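Reticulocyte-binding protein 2a (Plasmodium vivax, PDB 4Z8N) probably binds a receptor on the red-cell surface during parasite invasion, this chain being its largely helical erythrocyte-binding domain. Local coordinates at residues L287-K290 with L291-Y294. Numbering follows the deposited sequence.
Sequences LYNK and LITY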
loop_
_atom_site.group_PDB
_atom_site.type_symbol
_atom_site.label_atom_id
_atom_site.label_comp_id
_atom_site.label_asym_id
_atom_site.label_seq_id
_atom_site.Cartn_x
_atom_site.Cartn_y
_atom_site.Cartn_z
ATOM N N LEU A 287 -24.124 10.693 -9.041
ATOM C CA LEU A 287 -23.760 11.378 -10.277
ATOM C C LEU A 287 -24.514 10.798 -11.469
ATOM O O LEU A 287 -24.977 11.538 -12.337
ATOM C CB LEU A 287 -22.250 11.290 -10.513
ATOM C CG LEU A 287 -21.393 12.324 -9.777
ATOM C CD1 LEU A 287 -19.926 11.955 -9.861
ATOM C CD2 LEU A 287 -21.619 13.711 -10.357
ATOM N N TYR A 288 -24.636 9.473 -11.507
ATOM C CA TYR A 288 -25.413 8.803 -12.548
ATOM C C TYR A 288 -26.870 9.266 -12.534
ATOM O O TYR A 288 -27.445 9.552 -13.583
ATOM C CB TYR A 288 -25.359 7.284 -12.378
ATOM C CG TYR A 288 -24.082 6.625 -12.859
ATOM C CD1 TYR A 288 -23.389 7.109 -13.962
ATOM C CD2 TYR A 288 -23.578 5.506 -12.210
ATOM C CE1 TYR A 288 -22.225 6.497 -14.400
ATOM C CE2 TYR A 288 -22.419 4.888 -12.640
ATOM C CZ TYR A 288 -21.746 5.386 -13.733
ATOM O OH TYR A 288 -20.590 4.765 -14.153
ATOM N N ASN A 289 -27.459 9.331 -11.343
ATOM C CA ASN A 289 -28.850 9.757 -11.201
ATOM C C ASN A 289 -29.060 11.217 -11.585
ATOM O O ASN A 289 -30.105 11.581 -12.123
ATOM C CB ASN A 289 -29.334 9.524 -9.768
ATOM C CG ASN A 289 -29.829 8.109 -9.547
ATOM O OD1 ASN A 289 -30.934 7.755 -9.961
ATOM N ND2 ASN A 289 -29.016 7.293 -8.893
ATOM N N LYS A 290 -28.066 12.049 -11.300
ATOM C CA LYS A 290 -28.119 13.456 -11.677
ATOM C C LYS A 290 -28.135 13.586 -13.197
ATOM O O LYS A 290 -28.885 14.387 -13.754
ATOM C CB LYS A 290 -26.931 14.216 -11.078
ATOM C CG LYS A 290 -26.796 15.658 -11.544
ATOM C CD LYS A 290 -27.847 16.558 -10.920
ATOM C CE LYS A 290 -27.601 18.011 -11.291
ATOM N NZ LYS A 290 -28.589 18.924 -10.659
ATOM N N LEU A 291 -27.312 12.779 -13.862
ATOM C CA LEU A 291 -27.212 12.807 -15.318
ATOM C C LEU A 291 -28.509 12.349 -15.980
ATOM O O LEU A 291 -28.861 12.822 -17.062
ATOM C CB LEU A 291 -26.044 11.937 -15.793
ATOM C CG LEU A 291 -25.774 11.955 -17.301
ATOM C CD1 LEU A 291 -25.645 13.387 -17.802
ATOM C CD2 LEU A 291 -24.530 11.154 -17.644
ATOM N N ILE A 292 -29.214 11.430 -15.324
ATOM C CA ILE A 292 -30.490 10.930 -15.832
ATOM C C ILE A 292 -31.492 12.069 -16.022
ATOM O O ILE A 292 -32.229 12.098 -17.008
ATOM C CB ILE A 292 -31.090 9.860 -14.892
ATOM C CG1 ILE A 292 -30.236 8.592 -14.919
ATOM C CG2 ILE A 292 -32.514 9.521 -15.294
ATOM C CD1 ILE A 292 -30.743 7.492 -14.011
ATOM N N THR A 293 -31.497 13.020 -15.089
ATOM C CA THR A 293 -32.404 14.164 -15.165
ATOM C C THR A 293 -32.116 15.023 -16.393
ATOM O O THR A 293 -33.034 15.569 -17.005
ATOM C CB THR A 293 -32.318 15.049 -13.903
ATOM O OG1 THR A 293 -31.037 15.688 -13.846
ATOM C CG2 THR A 293 -32.527 14.212 -12.648
ATOM N N TYR A 294 -30.839 15.141 -16.747
ATOM C CA TYR A 294 -30.443 15.860 -17.956
ATOM C C TYR A 294 -30.983 15.168 -19.204
ATOM O O TYR A 294 -31.661 15.785 -20.025
ATOM C CB TYR A 294 -28.918 15.971 -18.054
ATOM C CG TYR A 294 -28.290 17.009 -17.149
ATOM C CD1 TYR A 294 -28.394 18.365 -17.437
ATOM C CD2 TYR A 294 -27.570 16.633 -16.020
ATOM C CE1 TYR A 294 -27.814 19.318 -16.618
ATOM C CE2 TYR A 294 -26.987 17.578 -15.196
ATOM C CZ TYR A 294 -27.112 18.918 -15.499
ATOM O OH TYR A 294 -26.532 19.860 -14.680
#
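L291 N bonds L287 O at 3.1 Å, an i to i-4 bond that spans one helical turn. I292 N repeats the pattern on Y288 O, also at 3.1 Å, and makes a weak second bond to N289 O. At T293 the backbone N makes a weak bond to K290 O, three residues back, at 3.2 Å and an N-H...O angle of 129°.

K290 O also accepts the T293 hydroxyl. OG1 lies 2.5 Å from K290 O, at the short end for such a bond, and in the carbonyl plane. The torsion of T293 (chi1 67°) sets OG1 between its backbone N and carbonyl carbon, facing back down the helix. This hydroxyl-to-carbonyl bond, common for helical threonines, gives an exposed polar side chain a partner within its own helix. T293 CG2 rests near N289 O.

The Y294 ring lies obliquely to the same carbonyl, with CD2 3.5 Å from K290 O. The K290 chain leaves with CG anti to the backbone N (chi1 173°) and bends at chi2. Its methylenes then run past the outer part of the ring, CE 4.0 Å from Y294 CE2. The two side chains cross at an angle, in van der Waals contact. On another side, N289 and I292 point the same way, with N289 OD1 4.1 Å from I292 CD1. N289 ND2 bonds back to A285 O.

The contact lies near the C-terminal end of helix 246-297, in the Rh5 coiled-coil domain. L291 packs on M188 and V191 of helix 168-194. L287 meets I204 and L207 of helix 199-237, where Y288 OH bonds Q208 OE1. Y294 touches T200 of that helix, while K290 reaches E88 of helix 87-90.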